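Local atomic coordinates of glucokinase (PDB entry 6EDI), a protein that probably phosphorylates D-glucose with ATP as the phosphate donor, the first step of glycolysis. Residues A[376-379]-A[383-386]; A[357-362]-A[367-372]; A[276-281]-A[327-332]. All blocks are in the same frame, centred on the assembly; numbering follows the deposited sequence.

Helix 317-341 runs past all three contacts. It supplies residues 327-332 to contact 3, offers Y327 and I331 to contact 2, and reaches contact 1 farther along through A335, E336 and M339. Contacts 2 and 3 are buried, their centres about 13 Å apart, and they touch directly: the ring of Y359 packs on Y327. Neither has a direct hydrogen bond between its segments; contact 2 is aromatic rings against a leucine, contact 3 small side chains close to a backbone, with one bridging water. Contact 1, only partly buried and beside the second subunit, is by contrast a polar knot around one glutamate of a short helix, E379, which binds the chain that follows the helix.

Contact 1: residues A[376-379]-A[383-386]; sequences HAME and KFLS
The carboxylate of E379 reaches past its own helix to hold the chain that follows. E379 OE1 takes the backbone N-H of S386 at 2.8 Å, from above the carboxylate plane, and a weak, strongly bent bond from L385 N. The other oxygen, OE2, receives the hydroxyl of S386 (OG to OE2 2.8 Å) on its syn side, close to the plane. With CG anti to the backbone N (chi1 178°) and a bend at chi2, the glutamate folds over toward residues 384-386, whose phi/psi are helical. Both ends of the short helix 377-382 are finished here: H376 is the N-cap, its ND1 accepting from M378 N at 2.9 Å in the ring plane, and K383, the first residue past the helix, turns to positive phi. K383 holds the finish from both of its nitrogens. Its N and its NZ each lie 3.0 Å from E379 O, on opposite faces of that carbonyl plane, and a water joins NZ to E379 OE2. The nearby lysine and the amide donors probably favour the ionised form of E379. F384 N adds a weak but straight bond to M378 O.

Packing spreads outward from here. L385 lays CD2 against CB of H376 (3.6 Å), the two side chains crossing at about a right angle, while its CD1 faces CB of M378 and of E379. H376 NE2 is hydrogen-bonded to E336 of helix 317-341, so both ring nitrogens have a partner, which probably limits the ring's rotation. On the dimer side, S237 and S239 of the second subunit pack on M378 and H376 respectively. M378 and F384 run alongside each other, and the methyl CE meets ring atom CE2 of F384 at 3.5 Å.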
ATOM      1  N   HIS A 376      15.552 -11.008   7.727  1.00 29.68           N
ATOM      2  CA  HIS A 376      15.404 -10.268   6.471  1.00 24.50           C
ATOM      3  C   HIS A 376      16.692  -9.517   6.138  1.00 27.18           C
ATOM      4  O   HIS A 376      17.327  -8.949   7.024  1.00 29.39           O
ATOM      5  CB  HIS A 376      14.251  -9.254   6.569  1.00 25.40           C
ATOM      6  CG  HIS A 376      13.794  -8.733   5.239  1.00 24.58           C
ATOM      7  ND1 HIS A 376      14.502  -7.788   4.524  1.00 24.34           N
ATOM      8  CD2 HIS A 376      12.706  -9.038   4.490  1.00 21.66           C
ATOM      9  CE1 HIS A 376      13.869  -7.529   3.393  1.00 23.06           C
ATOM     10  NE2 HIS A 376      12.775  -8.277   3.347  1.00 26.17           N
ATOM     11  N   ALA A 377      17.060  -9.508   4.862  1.00 26.09           N
ATOM     12  CA  ALA A 377      18.299  -8.861   4.409  1.00 29.47           C
ATOM     13  C   ALA A 377      18.375  -7.397   4.814  1.00 27.91           C
ATOM     14  O   ALA A 377      19.464  -6.852   5.016  1.00 28.69           O
ATOM     15  CB  ALA A 377      18.442  -8.985   2.906  1.00 28.43           C
ATOM     16  N   MET A 378      17.221  -6.750   4.907  1.00 24.38           N
ATOM     17  CA  MET A 378      17.191  -5.311   5.171  1.00 24.82           C
ATOM     18  C   MET A 378      17.206  -4.992   6.664  1.00 28.64           C
ATOM     19  O   MET A 378      17.429  -3.842   7.068  1.00 27.53           O
ATOM     20  CB  MET A 378      15.970  -4.680   4.494  1.00 24.07           C
ATOM     21  CG  MET A 378      15.967  -4.852   2.973  1.00 25.43           C
ATOM     22  SD  MET A 378      17.316  -3.916   2.202  1.00 30.10           S
ATOM     23  CE  MET A 378      16.631  -2.263   2.239  1.00 26.77           C
ATOM     24  N   GLU A 379      16.957  -6.006   7.488  1.00 27.00           N
ATOM     25  CA  GLU A 379      17.157  -5.842   8.916  1.00 25.34           C
ATOM     26  C   GLU A 379      18.619  -6.127   9.201  1.00 27.00           C
ATOM     27  O   GLU A 379      19.271  -5.414   9.965  1.00 26.23           O
ATOM     28  CB  GLU A 379      16.252  -6.787   9.720  1.00 28.24           C
ATOM     29  CG  GLU A 379      16.461  -6.700  11.220  1.00 30.16           C
ATOM     30  CD  GLU A 379      16.146  -5.328  11.778  1.00 32.59           C
ATOM     31  OE1 GLU A 379      15.343  -4.597  11.153  1.00 29.85           O
ATOM     32  OE2 GLU A 379      16.707  -4.980  12.844  1.00 32.62           O
ATOM     33  N   LYS A 383      18.666  -2.458   9.742  1.00 30.61           N
ATOM     34  CA  LYS A 383      17.752  -2.343  10.897  1.00 29.64           C
ATOM     35  C   LYS A 383      16.433  -1.636  10.575  1.00 30.62           C
ATOM     36  O   LYS A 383      15.911  -0.882  11.412  1.00 27.52           O
ATOM     37  CB  LYS A 383      18.422  -1.624  12.083  1.00 30.95           C
ATOM     38  CG  LYS A 383      19.219  -2.497  13.058  1.00 38.21           C
ATOM     39  CD  LYS A 383      20.323  -3.259  12.380  1.00 30.74           C
ATOM     40  CE  LYS A 383      20.791  -4.437  13.228  1.00 41.41           C
ATOM     41  NZ  LYS A 383      20.787  -5.742  12.482  1.00 41.36           N
ATOM     42  N   PHE A 384      15.891  -1.871   9.380  1.00 28.48           N
ATOM     43  CA  PHE A 384      14.629  -1.240   8.984  1.00 26.10           C
ATOM     44  C   PHE A 384      13.438  -1.815   9.736  1.00 28.50           C
ATOM     45  O   PHE A 384      12.541  -1.081  10.161  1.00 26.30           O
ATOM     46  CB  PHE A 384      14.374  -1.441   7.483  1.00 29.64           C
ATOM     47  CG  PHE A 384      15.064  -0.437   6.593  1.00 26.81           C
ATOM     48  CD1 PHE A 384      14.720   0.908   6.643  1.00 33.84           C
ATOM     49  CD2 PHE A 384      16.018  -0.847   5.672  1.00 30.19           C
ATOM     50  CE1 PHE A 384      15.348   1.839   5.797  1.00 33.49           C
ATOM     51  CE2 PHE A 384      16.640   0.073   4.837  1.00 29.91           C
ATOM     52  CZ  PHE A 384      16.306   1.407   4.895  1.00 30.26           C
ATOM     53  N   LEU A 385      13.422  -3.136   9.869  1.00 25.39           N
ATOM     54  CA  LEU A 385      12.238  -3.845  10.369  1.00 24.94           C
ATOM     55  C   LEU A 385      12.061  -3.681  11.885  1.00 30.94           C
ATOM     56  O   LEU A 385      10.934  -3.649  12.391  1.00 27.46           O
ATOM     57  CB  LEU A 385      12.284  -5.324   9.957  1.00 25.86           C
ATOM     58  CG  LEU A 385      12.173  -5.659   8.458  1.00 26.89           C
ATOM     59  CD1 LEU A 385      13.378  -5.234   7.631  1.00 30.65           C
ATOM     60  CD2 LEU A 385      11.959  -7.135   8.265  1.00 24.53           C
ATOM     61  N   SER A 386      13.174  -3.556  12.607  1.00 27.23           N
ATOM     62  CA  SER A 386      13.125  -3.419  14.065  1.00 29.00           C
ATOM     63  C   SER A 386      12.586  -2.056  14.510  1.00 27.92           C
ATOM     64  O   SER A 386      12.390  -1.821  15.703  1.00 30.41           O
ATOM     65  CB  SER A 386      14.512  -3.653  14.662  1.00 28.80           C
ATOM     66  OG  SER A 386      15.453  -2.780  14.076  1.00 30.45           O
TER
HETATM   67  O   HOH W   1      18.667  -6.598  14.083  1.00 40.07           O

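Contact 2: residues A[357-362]-A[367-372]; sequences SFYFEK and KRLQAR
L369 pushes one methyl between two neighbouring aromatic rings: its CD1 lies 3.8 Å from CE2 of Y359 and, equally, 3.8 Å from CE1 of F360. The first approach is at the edge of the tyrosine ring, near its plane; the leucine and phenylalanine side chains cross at about a right angle. CD1 is the branch that extends farthest from the helix, being anti to CA (chi2 -176°), and the second methyl, CD2, comes to 3.9 Å from Y359 OH. Y359 leaves its helix with CG anti to its backbone N (chi1 178°), and its CD2 lies over the centre of the F360 ring, 3.9 Å above its plane.

The contact joins two consecutive helices, 357-361 and 363-373, in the part of this actin-like ATPase fold that surrounds helix 317-341. K362 takes the N-cap position of the second helix, and the chain turns there sharply enough for both helices to lean on the same long one. A further tie across the turn is the bond from N365 ND2 to Y359 O. From helix 317-341, Y327 meets both rings and also packs on L369, which in addition touches I331 and W182. No hydrogen bond passes between residues 357-362 and 367-372. The polar tip of Y359 is satisfied elsewhere, its OH being hydrogen-bonded to OD1 of D324, one turn before Y327.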
ATOM      1  N   SER A 357      -3.383 -17.371  21.970  1.00 32.29           N
ATOM      2  CA  SER A 357      -2.655 -16.518  22.896  1.00 34.44           C
ATOM      3  C   SER A 357      -1.571 -17.281  23.666  1.00 37.62           C
ATOM      4  O   SER A 357      -0.479 -16.748  23.894  1.00 36.91           O
ATOM      5  CB  SER A 357      -3.618 -15.849  23.866  1.00 35.56           C
ATOM      6  OG  SER A 357      -2.925 -14.893  24.639  1.00 40.79           O
ATOM      7  N   PHE A 358      -1.881 -18.523  24.038  1.00 36.59           N
ATOM      8  CA  PHE A 358      -0.936 -19.414  24.713  1.00 37.05           C
ATOM      9  C   PHE A 358       0.449 -19.417  24.056  1.00 36.74           C
ATOM     10  O   PHE A 358       1.473 -19.374  24.746  1.00 37.94           O
ATOM     11  CB  PHE A 358      -1.501 -20.847  24.801  1.00 34.73           C
ATOM     12  CG  PHE A 358      -1.376 -21.640  23.519  1.00 33.67           C
ATOM     13  CD1 PHE A 358      -2.360 -21.566  22.542  1.00 34.31           C
ATOM     14  CD2 PHE A 358      -0.269 -22.447  23.293  1.00 38.49           C
ATOM     15  CE1 PHE A 358      -2.242 -22.284  21.362  1.00 40.95           C
ATOM     16  CE2 PHE A 358      -0.141 -23.167  22.111  1.00 39.95           C
ATOM     17  CZ  PHE A 358      -1.129 -23.090  21.151  1.00 37.81           C
ATOM     18  N   TYR A 359       0.490 -19.452  22.729  1.00 35.56           N
ATOM     19  CA  TYR A 359       1.771 -19.466  22.032  1.00 37.70           C
ATOM     20  C   TYR A 359       2.557 -18.183  22.306  1.00 37.29           C
ATOM     21  O   TYR A 359       3.757 -18.222  22.592  1.00 38.38           O
ATOM     22  CB  TYR A 359       1.588 -19.706  20.523  1.00 36.39           C
ATOM     23  CG  TYR A 359       2.900 -19.686  19.759  1.00 35.66           C
ATOM     24  CD1 TYR A 359       3.718 -20.813  19.714  1.00 39.74           C
ATOM     25  CD2 TYR A 359       3.330 -18.544  19.100  1.00 33.59           C
ATOM     26  CE1 TYR A 359       4.934 -20.802  19.031  1.00 37.08           C
ATOM     27  CE2 TYR A 359       4.553 -18.523  18.409  1.00 34.44           C
ATOM     28  CZ  TYR A 359       5.345 -19.661  18.384  1.00 37.79           C
ATOM     29  OH  TYR A 359       6.560 -19.657  17.708  1.00 35.76           O
ATOM     30  N   PHE A 360       1.881 -17.045  22.242  1.00 36.25           N
ATOM     31  CA  PHE A 360       2.570 -15.770  22.366  1.00 37.31           C
ATOM     32  C   PHE A 360       2.824 -15.370  23.813  1.00 41.38           C
ATOM     33  O   PHE A 360       3.577 -14.429  24.079  1.00 36.61           O
ATOM     34  CB  PHE A 360       1.782 -14.668  21.678  1.00 38.62           C
ATOM     35  CG  PHE A 360       1.430 -14.958  20.245  1.00 35.38           C
ATOM     36  CD1 PHE A 360       2.326 -14.670  19.222  1.00 38.72           C
ATOM     37  CD2 PHE A 360       0.180 -15.446  19.915  1.00 31.71           C
ATOM     38  CE1 PHE A 360       1.987 -14.916  17.901  1.00 38.30           C
ATOM     39  CE2 PHE A 360      -0.163 -15.696  18.600  1.00 34.69           C
ATOM     40  CZ  PHE A 360       0.741 -15.435  17.593  1.00 39.46           C
ATOM     41  N   GLU A 361       2.193 -16.071  24.751  1.00 40.73           N
ATOM     42  CA  GLU A 361       2.422 -15.781  26.164  1.00 42.02           C
ATOM     43  C   GLU A 361       3.796 -16.275  26.656  1.00 44.15           C
ATOM     44  O   GLU A 361       4.272 -15.842  27.709  1.00 46.06           O
ATOM     45  CB  GLU A 361       1.283 -16.330  27.028  1.00 41.30           C
ATOM     46  CG  GLU A 361      -0.084 -15.666  26.786  1.00 44.80           C
ATOM     47  CD  GLU A 361      -0.158 -14.241  27.317  1.00 53.12           C
ATOM     48  OE1 GLU A 361       0.677 -13.896  28.182  1.00 59.67           O
ATOM     49  OE2 GLU A 361      -1.047 -13.464  26.880  1.00 47.59           O
ATOM     50  N   LYS A 362       4.437 -17.151  25.881  1.00 40.92           N
ATOM     51  CA  LYS A 362       5.767 -17.662  26.224  1.00 41.33           C
ATOM     52  C   LYS A 362       6.859 -16.741  25.701  1.00 38.27           C
ATOM     53  O   LYS A 362       7.035 -16.625  24.487  1.00 37.32           O
ATOM     54  CB  LYS A 362       5.992 -19.052  25.624  1.00 42.25           C
ATOM     55  CG  LYS A 362       4.904 -20.080  25.912  1.00 44.68           C
ATOM     56  CD  LYS A 362       5.290 -21.444  25.345  1.00 45.90           C
ATOM     57  CE  LYS A 362       4.173 -22.480  25.505  1.00 50.49           C
ATOM     58  NZ  LYS A 362       3.855 -23.136  24.196  1.00 53.45           N
ATOM     59  N   LYS A 367      10.513 -14.157  21.477  1.00 38.78           N
ATOM     60  CA  LYS A 367      11.922 -13.912  21.178  1.00 39.46           C
ATOM     61  C   LYS A 367      12.307 -14.555  19.851  1.00 39.50           C
ATOM     62  O   LYS A 367      12.954 -13.929  19.012  1.00 42.03           O
ATOM     63  CB  LYS A 367      12.787 -14.476  22.310  1.00 44.12           C
ATOM     64  CG  LYS A 367      14.236 -14.035  22.291  1.00 44.00           C
ATOM     65  CD  LYS A 367      14.863 -14.156  23.679  1.00 43.40           C
ATOM     66  CE  LYS A 367      14.216 -13.184  24.659  1.00 48.07           C
ATOM     67  NZ  LYS A 367      14.940 -13.109  25.963  1.00 58.06           N
ATOM     68  N   ARG A 368      11.892 -15.800  19.659  1.00 35.54           N
ATOM     69  CA  ARG A 368      12.195 -16.527  18.427  1.00 40.28           C
ATOM     70  C   ARG A 368      11.425 -15.988  17.215  1.00 40.09           C
ATOM     71  O   ARG A 368      11.883 -16.117  16.078  1.00 32.93           O
ATOM     72  CB  ARG A 368      11.928 -18.021  18.619  1.00 41.70           C
ATOM     73  CG  ARG A 368      12.796 -18.637  19.713  1.00 45.09           C
ATOM     74  CD  ARG A 368      14.270 -18.335  19.468  1.00 48.43           C
ATOM     75  NE  ARG A 368      14.721 -18.991  18.246  1.00 47.22           N
ATOM     76  CZ  ARG A 368      15.138 -20.252  18.190  1.00 48.16           C
ATOM     77  NH1 ARG A 368      15.186 -20.989  19.296  1.00 47.56           N
ATOM     78  NH2 ARG A 368      15.514 -20.777  17.028  1.00 46.89           N
ATOM     79  N   LEU A 369      10.257 -15.393  17.454  1.00 35.10           N
ATOM     80  CA  LEU A 369       9.510 -14.740  16.384  1.00 34.07           C
ATOM     81  C   LEU A 369      10.201 -13.467  15.938  1.00 33.21           C
ATOM     82  O   LEU A 369      10.305 -13.201  14.739  1.00 33.65           O
ATOM     83  CB  LEU A 369       8.094 -14.415  16.836  1.00 35.15           C
ATOM     84  CG  LEU A 369       7.162 -15.608  16.966  1.00 33.47           C
ATOM     85  CD1 LEU A 369       5.767 -15.132  17.326  1.00 35.28           C
ATOM     86  CD2 LEU A 369       7.147 -16.410  15.684  1.00 33.36           C
ATOM     87  N   GLN A 370      10.659 -12.673  16.904  1.00 35.80           N
ATOM     88  CA  GLN A 370      11.419 -11.467  16.623  1.00 34.32           C
ATOM     89  C   GLN A 370      12.724 -11.862  15.937  1.00 35.49           C
ATOM     90  O   GLN A 370      13.234 -11.146  15.075  1.00 30.43           O
ATOM     91  CB  GLN A 370      11.686 -10.681  17.924  1.00 34.10           C
ATOM     92  CG  GLN A 370      12.097  -9.244  17.699  1.00 37.25           C
ATOM     93  CD  GLN A 370      12.354  -8.467  18.981  1.00 38.32           C
ATOM     94  OE1 GLN A 370      12.714  -9.040  20.012  1.00 40.90           O
ATOM     95  NE2 GLN A 370      12.197  -7.145  18.912  1.00 38.14           N
ATOM     96  N   ALA A 371      13.253 -13.022  16.310  1.00 36.58           N
ATOM     97  CA  ALA A 371      14.455 -13.543  15.661  1.00 36.74           C
ATOM     98  C   ALA A 371      14.189 -13.768  14.180  1.00 33.10           C
ATOM     99  O   ALA A 371      15.012 -13.431  13.323  1.00 32.11           O
ATOM    100  CB  ALA A 371      14.908 -14.843  16.328  1.00 41.47           C
ATOM    101  N   ARG A 372      13.036 -14.344  13.879  1.00 32.03           N
ATOM    102  CA  ARG A 372      12.693 -14.637  12.499  1.00 33.14           C
ATOM    103  C   ARG A 372      12.554 -13.363  11.678  1.00 30.18           C
ATOM    104  O   ARG A 372      13.090 -13.267  10.569  1.00 29.37           O
ATOM    105  CB  ARG A 372      11.392 -15.424  12.442  1.00 31.55           C
ATOM    106  CG  ARG A 372      10.904 -15.664  11.032  1.00 28.85           C
ATOM    107  CD  ARG A 372      11.957 -16.369  10.189  1.00 30.46           C
ATOM    108  NE  ARG A 372      11.496 -16.578   8.823  1.00 29.08           N
ATOM    109  CZ  ARG A 372      11.597 -15.661   7.866  1.00 31.14           C
ATOM    110  NH1 ARG A 372      12.118 -14.481   8.147  1.00 34.12           N
ATOM    111  NH2 ARG A 372      11.170 -15.915   6.636  1.00 32.45           N
TER

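Contact 3: residues A[276-281]-A[327-332]; sequences EAASNG and YKNLIG
S279 sets its CB on the backbone of helix 317-341, 4.0 Å from CA of L330 and the same distance from CB of L330. The CA atoms of these two residues stand only 5.2 Å apart, a closeness that the short serine side chain permits. A278 makes the neighbouring touch. Its CB meets CB of N329 at 4.0 Å, and its carbonyl O lies 3.8 Å from that same CB. One water completes the first shell by donating to A278 O (2.8 Å) and accepting from N329 ND2 (2.8 Å), so the amide and the carbonyl are joined without bonding directly.

Residues 276-278 form the end of a 3-10 segment, and S279 N closes its last turn on E276 O at 3.1 Å. N280 then caps helix 281-292, its OD1 accepting from G283 N. The loop thus ends one helical element and starts another just where it leans on helix 317-341, in what is probably the large lobe of the hexokinase-type, actin-like ATPase fold. Here S279 turns its hydroxyl back along its own chain: with chi1 at 47°, OG lies between the backbone N and the carbonyl carbon and bonds to W275 O.

Farther out, the side chain of L330 packs on V208 and P210 of strand 205-210. Y250 of helix 245-259 and M240 each touch both A278 and N329, covering the flank where these two side chains meet. E276 is anchored through OE2 to V214 N, while G281 is hydrogen-bonded to G211 through the backbone. G211 and T212 belong to the glycine-rich turn after strand 205-210, consistent with a phosphate-binding turn of this family, and N280 ND2 reaches it by a weak bond to T212 O.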
ATOM      1  N   GLU A 276       0.181 -17.009   2.518  1.00 23.23           N
ATOM      2  CA  GLU A 276      -1.048 -17.457   3.178  1.00 26.07           C
ATOM      3  C   GLU A 276      -1.043 -18.962   3.412  1.00 27.45           C
ATOM      4  O   GLU A 276      -1.494 -19.445   4.454  1.00 29.76           O
ATOM      5  CB  GLU A 276      -2.262 -17.070   2.324  1.00 27.08           C
ATOM      6  CG  GLU A 276      -3.546 -17.847   2.633  1.00 29.77           C
ATOM      7  CD  GLU A 276      -4.721 -17.349   1.818  1.00 29.81           C
ATOM      8  OE1 GLU A 276      -5.009 -17.948   0.764  1.00 31.58           O
ATOM      9  OE2 GLU A 276      -5.351 -16.356   2.233  1.00 37.31           O
ATOM     10  N   ALA A 277      -0.517 -19.700   2.440  1.00 29.09           N
ATOM     11  CA  ALA A 277      -0.534 -21.156   2.501  1.00 29.91           C
ATOM     12  C   ALA A 277       0.338 -21.716   3.629  1.00 30.51           C
ATOM     13  O   ALA A 277       0.151 -22.846   4.049  1.00 29.58           O
ATOM     14  CB  ALA A 277      -0.143 -21.750   1.159  1.00 31.49           C
ATOM     15  N   ALA A 278       1.285 -20.923   4.116  1.00 28.49           N
ATOM     16  CA  ALA A 278       2.148 -21.342   5.220  1.00 27.93           C
ATOM     17  C   ALA A 278       1.732 -20.751   6.555  1.00 26.52           C
ATOM     18  O   ALA A 278       2.432 -20.932   7.549  1.00 28.91           O
ATOM     19  CB  ALA A 278       3.615 -20.968   4.925  1.00 24.29           C
ATOM     20  N   SER A 279       0.602 -20.047   6.596  1.00 28.58           N
ATOM     21  CA  SER A 279       0.231 -19.315   7.800  1.00 30.96           C
ATOM     22  C   SER A 279      -1.264 -19.420   8.153  1.00 28.49           C
ATOM     23  O   SER A 279      -1.713 -18.822   9.130  1.00 31.17           O
ATOM     24  CB  SER A 279       0.680 -17.844   7.670  1.00 28.97           C
ATOM     25  OG  SER A 279       0.300 -17.317   6.406  1.00 28.08           O
ATOM     26  N   ASN A 280      -2.019 -20.182   7.364  1.00 27.14           N
ATOM     27  CA  ASN A 280      -3.452 -20.417   7.615  1.00 31.65           C
ATOM     28  C   ASN A 280      -3.770 -21.804   8.206  1.00 30.40           C
ATOM     29  O   ASN A 280      -2.863 -22.571   8.536  1.00 28.75           O
ATOM     30  CB  ASN A 280      -4.244 -20.221   6.321  1.00 30.67           C
ATOM     31  CG  ASN A 280      -3.893 -21.250   5.259  1.00 29.85           C
ATOM     32  OD1 ASN A 280      -2.963 -22.039   5.429  1.00 32.08           O
ATOM     33  ND2 ASN A 280      -4.624 -21.231   4.152  1.00 29.58           N
ATOM     34  N   GLY A 281      -5.059 -22.133   8.334  1.00 31.98           N
ATOM     35  CA  GLY A 281      -5.462 -23.437   8.840  1.00 29.20           C
ATOM     36  C   GLY A 281      -4.924 -24.587   8.000  1.00 30.71           C
ATOM     37  O   GLY A 281      -4.346 -25.542   8.528  1.00 34.54           O
ATOM     38  N   TYR A 327       3.619 -19.675  12.909  1.00 28.54           N
ATOM     39  CA  TYR A 327       3.876 -18.293  13.267  1.00 33.57           C
ATOM     40  C   TYR A 327       5.247 -17.768  12.839  1.00 29.43           C
ATOM     41  O   TYR A 327       5.423 -16.565  12.630  1.00 29.73           O
ATOM     42  CB  TYR A 327       3.626 -18.096  14.756  1.00 31.12           C
ATOM     43  CG  TYR A 327       2.161 -18.198  15.062  1.00 35.74           C
ATOM     44  CD1 TYR A 327       1.233 -17.467  14.326  1.00 37.25           C
ATOM     45  CD2 TYR A 327       1.692 -19.051  16.053  1.00 35.08           C
ATOM     46  CE1 TYR A 327      -0.118 -17.560  14.589  1.00 37.41           C
ATOM     47  CE2 TYR A 327       0.341 -19.156  16.318  1.00 35.96           C
ATOM     48  CZ  TYR A 327      -0.554 -18.405  15.581  1.00 38.06           C
ATOM     49  OH  TYR A 327      -1.893 -18.495  15.839  1.00 41.88           O
ATOM     50  N   LYS A 328       6.223 -18.656  12.703  1.00 28.81           N
ATOM     51  CA  LYS A 328       7.514 -18.226  12.178  1.00 30.52           C
ATOM     52  C   LYS A 328       7.322 -17.692  10.762  1.00 31.43           C
ATOM     53  O   LYS A 328       7.897 -16.671  10.391  1.00 28.42           O
ATOM     54  CB  LYS A 328       8.529 -19.372  12.207  1.00 30.55           C
ATOM     55  CG  LYS A 328       9.196 -19.566  13.574  1.00 34.78           C
ATOM     56  CD  LYS A 328      10.480 -20.397  13.462  1.00 34.62           C
ATOM     57  CE  LYS A 328      11.092 -20.689  14.830  1.00 36.98           C
ATOM     58  NZ  LYS A 328      11.097 -19.495  15.714  1.00 43.52           N
ATOM     59  N   ASN A 329       6.485 -18.381   9.989  1.00 28.54           N
ATOM     60  CA  ASN A 329       6.168 -17.960   8.628  1.00 28.19           C
ATOM     61  C   ASN A 329       5.161 -16.815   8.504  1.00 31.57           C
ATOM     62  O   ASN A 329       5.268 -15.988   7.584  1.00 29.58           O
ATOM     63  CB  ASN A 329       5.746 -19.167   7.799  1.00 28.20           C
ATOM     64  CG  ASN A 329       6.944 -19.972   7.342  1.00 30.62           C
ATOM     65  OD1 ASN A 329       7.971 -19.396   6.973  1.00 33.71           O
ATOM     66  ND2 ASN A 329       6.839 -21.292   7.389  1.00 30.11           N
ATOM     67  N   LEU A 330       4.193 -16.757   9.416  1.00 27.27           N
ATOM     68  CA  LEU A 330       3.357 -15.566   9.499  1.00 28.83           C
ATOM     69  C   LEU A 330       4.254 -14.338   9.693  1.00 26.30           C
ATOM     70  O   LEU A 330       4.106 -13.325   9.006  1.00 25.77           O
ATOM     71  CB  LEU A 330       2.353 -15.672  10.646  1.00 26.46           C
ATOM     72  CG  LEU A 330       1.551 -14.376  10.840  1.00 29.81           C
ATOM     73  CD1 LEU A 330       0.590 -14.197   9.671  1.00 32.01           C
ATOM     74  CD2 LEU A 330       0.805 -14.379  12.172  1.00 31.14           C
ATOM     75  N   ILE A 331       5.204 -14.445  10.616  1.00 24.79           N
ATOM     76  CA  ILE A 331       6.140 -13.355  10.860  1.00 27.61           C
ATOM     77  C   ILE A 331       7.041 -13.115   9.634  1.00 26.00           C
ATOM     78  O   ILE A 331       7.372 -11.961   9.306  1.00 23.01           O
ATOM     79  CB  ILE A 331       6.958 -13.595  12.163  1.00 28.33           C
ATOM     80  CG1 ILE A 331       6.046 -13.472  13.388  1.00 28.44           C
ATOM     81  CG2 ILE A 331       8.109 -12.609  12.271  1.00 28.69           C
ATOM     82  CD1 ILE A 331       5.471 -12.078  13.561  1.00 27.15           C
ATOM     83  N   GLY A 332       7.412 -14.194   8.945  1.00 22.54           N
ATOM     84  CA  GLY A 332       8.171 -14.068   7.702  1.00 29.15           C
ATOM     85  C   GLY A 332       7.456 -13.208   6.665  1.00 27.23           C
ATOM     86  O   GLY A 332       8.084 -12.383   5.990  1.00 25.12           O
TER
HETATM   87  O   HOH W   2       4.511 -22.780   7.998  1.00 27.60           O